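Long-range contacts in histone-lysine N-methyltransferase, H3 lysine-9 specific SUVH6 (Arabidopsis thaliana, PDB 6A5N), which catalyses the methylation of histone H3 tails through a SET domain and, by its SRA domain, probably recognises methylated DNA: residues G384-D389 / S437-D442; D399-D404 / D442-G447. The protein carries 1 engineered substitution. One frame throughout, in Å; residues are numbered along the deposited sequence.

Contact 1. Residues G384-D389 / S437-D442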
loop_
_atom_site.group_PDB
_atom_site.type_symbol
_atom_site.label_atom_id
_atom_site.label_comp_id
_atom_site.label_asym_id
_atom_site.label_seq_id
_atom_site.Cartn_x
_atom_site.Cartn_y
_atom_site.Cartn_z
ATOM N N GLY A 384 3.996 23.434 3.806
ATOM C CA GLY A 384 3.508 24.522 4.623
ATOM C C GLY A 384 4.651 25.499 4.733
ATOM O O GLY A 384 5.524 25.547 3.857
ATOM N N GLU A 385 4.660 26.291 5.794
ATOM C CA GLU A 385 5.800 27.153 6.028
ATOM C C GLU A 385 6.581 26.622 7.218
ATOM O O GLU A 385 6.014 26.191 8.229
ATOM C CB GLU A 385 5.363 28.603 6.218
ATOM C CG GLU A 385 4.764 28.934 7.553
ATOM C CD GLU A 385 4.402 30.396 7.642
ATOM O OE1 GLU A 385 3.229 30.742 7.380
ATOM O OE2 GLU A 385 5.301 31.201 7.965
ATOM N N LEU A 386 7.896 26.630 7.060
ATOM C CA LEU A 386 8.792 25.957 7.981
ATOM C C LEU A 386 9.238 26.911 9.083
ATOM O O LEU A 386 9.584 28.066 8.828
ATOM C CB LEU A 386 9.974 25.393 7.203
ATOM C CG LEU A 386 11.016 24.559 7.920
ATOM C CD1 LEU A 386 11.324 23.319 7.107
ATOM C CD2 LEU A 386 12.250 25.407 8.098
ATOM N N LEU A 387 9.206 26.413 10.314
ATOM C CA LEU A 387 9.406 27.232 11.502
ATOM C C LEU A 387 10.323 26.510 12.470
ATOM O O LEU A 387 10.191 25.300 12.659
ATOM C CB LEU A 387 8.062 27.527 12.179
ATOM C CG LEU A 387 7.049 28.402 11.446
ATOM C CD1 LEU A 387 5.688 28.340 12.105
ATOM C CD2 LEU A 387 7.526 29.841 11.380
ATOM N N GLU A 388 11.258 27.236 13.069
ATOM C CA GLU A 388 11.970 26.707 14.220
ATOM C C GLU A 388 10.920 26.266 15.228
ATOM O O GLU A 388 9.956 26.997 15.464
ATOM C CB GLU A 388 12.902 27.762 14.818
ATOM C CG GLU A 388 14.207 27.215 15.383
ATOM C CD GLU A 388 15.108 28.311 15.912
ATOM O OE1 GLU A 388 15.300 29.323 15.204
ATOM O OE2 GLU A 388 15.620 28.166 17.042
ATOM N N ASP A 389 11.086 25.075 15.803
ATOM C CA ASP A 389 10.111 24.530 16.747
ATOM C C ASP A 389 9.831 25.489 17.906
ATOM O O ASP A 389 8.774 25.418 18.531
ATOM C CB ASP A 389 10.591 23.175 17.281
ATOM C CG ASP A 389 11.590 23.306 18.432
ATOM O OD1 ASP A 389 12.605 24.028 18.288
ATOM O OD2 ASP A 389 11.353 22.682 19.493
ATOM N N SER A 437 17.819 22.362 17.339
ATOM C CA SER A 437 16.942 22.566 16.196
ATOM C C SER A 437 16.003 21.405 15.981
ATOM O O SER A 437 16.397 20.360 15.454
ATOM C CB SER A 437 17.739 22.789 14.910
ATOM O OG SER A 437 18.828 23.664 15.109
ATOM N N GLY A 438 14.763 21.589 16.413
ATOM C CA GLY A 438 13.661 20.837 15.855
ATOM C C GLY A 438 13.032 21.824 14.898
ATOM O O GLY A 438 13.125 23.032 15.118
ATOM N N PHE A 439 12.432 21.350 13.819
ATOM C CA PHE A 439 11.682 22.265 12.979
ATOM C C PHE A 439 10.294 21.697 12.800
ATOM O O PHE A 439 10.074 20.504 13.015
ATOM C CB PHE A 439 12.381 22.493 11.631
ATOM C CG PHE A 439 13.574 23.416 11.705
ATOM C CD1 PHE A 439 14.817 22.945 12.107
ATOM C CD2 PHE A 439 13.451 24.758 11.355
ATOM C CE1 PHE A 439 15.908 23.797 12.163
ATOM C CE2 PHE A 439 14.533 25.609 11.412
ATOM C CZ PHE A 439 15.761 25.128 11.817
ATOM N N THR A 440 9.360 22.560 12.424
ATOM C CA THR A 440 7.953 22.198 12.321
ATOM C C THR A 440 7.382 22.844 11.057
ATOM O O THR A 440 7.866 23.890 10.630
ATOM C CB THR A 440 7.185 22.659 13.570
ATOM O OG1 THR A 440 8.011 22.472 14.729
ATOM C CG2 THR A 440 5.912 21.869 13.742
ATOM N N ILE A 441 6.382 22.223 10.444
ATOM C CA ILE A 441 5.754 22.776 9.252
ATOM C C ILE A 441 4.318 23.212 9.583
ATOM O O ILE A 441 3.461 22.371 9.875
ATOM C CB ILE A 441 5.760 21.746 8.100
ATOM C CG1 ILE A 441 7.121 21.060 8.016
ATOM C CG2 ILE A 441 5.451 22.408 6.774
ATOM C CD1 ILE A 441 7.153 19.880 7.048
ATOM N N ASP A 442 4.077 24.525 9.568
ATOM C CA ASP A 442 2.763 25.103 9.847
ATOM C C ASP A 442 2.002 25.234 8.530
ATOM O O ASP A 442 2.452 25.925 7.613
ATOM C CB ASP A 442 2.910 26.467 10.558
ATOM C CG ASP A 442 1.589 27.253 10.676
ATOM O OD1 ASP A 442 0.549 26.857 10.099
ATOM O OD2 ASP A 442 1.596 28.294 11.371
#
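Leu386, on the face it shares with Ile441, reaches over to the Phe439 ring, and the encounter illustrates how an antiparallel pair gives its two faces different company. Leu386 carries CG anti to its own amide nitrogen (chi1 -176°), which brings CD2 to within 3.5 Å of Phe439 CD2; the two side chains approach at a slant. Ile441, the non-hydrogen-bonded partner of Leu386, has its CG2 branch 3.5 Å from Gly384 N, and Ile475 packs on both Leu386 and Phe439.

The other face is mixed. There Leu387 and Asp442 run side by side in the same direction, Leu387 CD1 lying 3.7 Å from Asp442 CB, so the leucine touches chiefly the methylene. Glu385, extended beyond CG, forms a salt bridge through OE2 with Arg394. Asp442 OD1 is taken up by the backbone N of Ala444, while OD2 makes a weak, long ion pair with Arg394 NE. Glu385 OE1 stands 5.0 Å from Asp442 OD2, a like-charge proximity that the arginine probably eases.

Between the faces runs the backbone ladder, which makes 385-388 an outer strand of a three-stranded antiparallel sheet in the SET domain. Glu385 pairs reciprocally with Asp442, and Leu387 with Thr440, each through two N-to-O bonds of 2.9 Å. At the far end Asp389 N reaches Gly438 O at 3.0 Å, the donor above the carbonyl plane, and Thr440 OG1 lies against Asp389 CA and CB.

The chemistry implies a division of labour: backbone bonds fix the register, Leu386 and Ile441 give one face its apolar carbon, with Phe439 beside it, and a shared arginine probably offsets the two acids.

Contact 2. Residues D399-D404 / D442-G447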
loop_
_atom_site.group_PDB
_atom_site.type_symbol
_atom_site.label_atom_id
_atom_site.label_comp_id
_atom_site.label_asym_id
_atom_site.label_seq_id
_atom_site.Cartn_x
_atom_site.Cartn_y
_atom_site.Cartn_z
ATOM N N ASP A 399 -1.277 22.230 16.641
ATOM C CA ASP A 399 -1.560 20.835 16.398
ATOM C C ASP A 399 -2.326 20.702 15.098
ATOM O O ASP A 399 -1.990 19.895 14.249
ATOM C CB ASP A 399 -2.343 20.239 17.559
ATOM C CG ASP A 399 -3.255 19.118 17.126
ATOM O OD1 ASP A 399 -3.217 18.746 15.942
ATOM O OD2 ASP A 399 -4.005 18.602 17.972
ATOM N N GLU A 400 -3.366 21.516 14.963
ATOM C CA GLU A 400 -4.400 21.304 13.984
ATOM C C GLU A 400 -3.867 21.319 12.572
ATOM O O GLU A 400 -4.238 20.475 11.773
ATOM C CB GLU A 400 -5.511 22.341 14.152
ATOM C CG GLU A 400 -6.915 21.766 14.067
ATOM C CD GLU A 400 -7.942 22.785 13.598
ATOM O OE1 GLU A 400 -7.768 23.974 13.902
ATOM O OE2 GLU A 400 -8.929 22.407 12.932
ATOM N N TYR A 401 -2.978 22.244 12.266
ATOM C CA TYR A 401 -2.317 22.206 10.984
ATOM C C TYR A 401 -0.839 22.379 11.201
ATOM O O TYR A 401 -0.236 23.331 10.758
ATOM C CB TYR A 401 -2.852 23.293 10.074
ATOM C CG TYR A 401 -4.268 23.072 9.633
ATOM C CD1 TYR A 401 -4.603 21.997 8.857
ATOM C CD2 TYR A 401 -5.262 23.948 9.989
ATOM C CE1 TYR A 401 -5.891 21.798 8.449
ATOM C CE2 TYR A 401 -6.551 23.757 9.588
ATOM C CZ TYR A 401 -6.857 22.678 8.821
ATOM O OH TYR A 401 -8.144 22.483 8.412
ATOM N N LEU A 402 -0.248 21.404 11.854
ATOM C CA LEU A 402 1.146 21.486 12.260
ATOM C C LEU A 402 1.799 20.125 12.091
ATOM O O LEU A 402 1.155 19.102 12.310
ATOM C CB LEU A 402 1.245 21.949 13.712
ATOM C CG LEU A 402 2.496 22.721 14.102
ATOM C CD1 LEU A 402 2.414 24.159 13.617
ATOM C CD2 LEU A 402 2.734 22.642 15.604
ATOM N N PHE A 403 3.067 20.100 11.696
ATOM C CA PHE A 403 3.781 18.832 11.559
ATOM C C PHE A 403 5.216 18.940 12.077
ATOM O O PHE A 403 6.069 19.545 11.426
ATOM C CB PHE A 403 3.782 18.372 10.099
ATOM C CG PHE A 403 4.324 16.991 9.898
ATOM C CD1 PHE A 403 3.459 15.929 9.691
ATOM C CD2 PHE A 403 5.693 16.754 9.889
ATOM C CE1 PHE A 403 3.943 14.651 9.499
ATOM C CE2 PHE A 403 6.184 15.480 9.695
ATOM C CZ PHE A 403 5.309 14.424 9.502
ATOM N N ASP A 404 5.472 18.346 13.240
ATOM C CA ASP A 404 6.806 18.313 13.834
ATOM C C ASP A 404 7.688 17.409 12.969
ATOM O O ASP A 404 7.456 16.201 12.896
ATOM C CB ASP A 404 6.713 17.818 15.288
ATOM C CG ASP A 404 8.067 17.488 15.909
ATOM O OD1 ASP A 404 9.116 17.917 15.373
ATOM O OD2 ASP A 404 8.073 16.795 16.955
ATOM N N ASP A 442 4.077 24.525 9.568
ATOM C CA ASP A 442 2.763 25.103 9.847
ATOM C C ASP A 442 2.002 25.234 8.530
ATOM O O ASP A 442 2.452 25.925 7.613
ATOM C CB ASP A 442 2.910 26.467 10.558
ATOM C CG ASP A 442 1.589 27.253 10.676
ATOM O OD1 ASP A 442 0.549 26.857 10.099
ATOM O OD2 ASP A 442 1.596 28.294 11.371
ATOM N N ALA A 443 0.841 24.588 8.447
ATOM C CA ALA A 443 -0.008 24.705 7.262
ATOM C C ALA A 443 -1.332 25.390 7.580
ATOM O O ALA A 443 -2.228 25.431 6.742
ATOM C CB ALA A 443 -0.260 23.333 6.647
ATOM N N ALA A 444 -1.452 25.927 8.792
ATOM C CA ALA A 444 -2.680 26.595 9.224
ATOM C C ALA A 444 -3.076 27.727 8.284
ATOM O O ALA A 444 -4.268 27.967 8.043
ATOM C CB ALA A 444 -2.518 27.126 10.630
ATOM N N SER A 445 -2.065 28.419 7.765
ATOM C CA SER A 445 -2.277 29.534 6.858
ATOM C C SER A 445 -2.014 29.143 5.404
ATOM O O SER A 445 -2.835 29.412 4.524
ATOM C CB SER A 445 -1.390 30.708 7.261
ATOM O OG SER A 445 -1.717 31.861 6.503
ATOM N N LYS A 446 -0.870 28.510 5.146
ATOM C CA LYS A 446 -0.531 28.101 3.783
ATOM C C LYS A 446 -0.047 26.658 3.743
ATOM O O LYS A 446 0.714 26.227 4.614
ATOM C CB LYS A 446 0.537 29.027 3.175
ATOM C CG LYS A 446 0.711 30.377 3.877
ATOM C CD LYS A 446 0.954 31.500 2.860
ATOM C CE LYS A 446 1.525 32.762 3.511
ATOM N NZ LYS A 446 2.979 32.918 3.272
ATOM N N GLY A 447 -0.483 25.917 2.725
ATOM C CA GLY A 447 -0.099 24.523 2.575
ATOM C C GLY A 447 -0.710 23.872 1.350
ATOM O O GLY A 447 -1.424 24.528 0.589
#
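Tyr401 packs closely against the bend that follows Asp442, an example of a short strand pairing giving way to a turn. Its carbonyl O accepts from Ala443 N at 2.8 Å in a nearly straight bond (165°), the donor tilted from the carbonyl plane. The tyrosine CB presses on the backbone of Ala444, 3.2 Å from Ala444 N, and also meets Ala444 CB at 3.9 Å. With CG anti to the carbonyl carbon (chi1 -69°), the ring passes obliquely by Ala444 CA and then leads away to a cation-pi contact with Arg451.

The partly exposed Leu402 makes the looser side, where the touch is thin: a single methyl, CD1, slants across Asp442 CB at 3.9 Å.

Asp442 OD1 takes the N-H of Ala444 at 2.6 Å, nearly along the carboxylate C-O direction. Replacing Asp442 with an alanine would probably leave Ala444 N without this acceptor and Arg394 without its weak second acid partner.

The arrangement is an Asx turn at the end of a strand, here leading the SET-domain chain out of its small antiparallel sheet.

In the fold
Followed from the N terminus, the chain passes strand 385-388, then strand 402-404 and helix 412-421, before returning as strand 439-442 and turning into strand 446-447. Contact 1 closes the longer loop, with 47 residues between its segments, and contact 2 closes one of 37. Because their segments alternate, the two closures cross. They share Asp442, and their centres are about 9 Å apart. Strand 439-442 is the middle member of a three-stranded antiparallel sheet, flanked by 385-388 and 402-404; a probable hydrogen bond from Ile441 N to Phe403 O joins the two contacts. Beyond it, strand 446-447 pairs in parallel with 271-272, linking this part of the SET domain to the Pre-SET range.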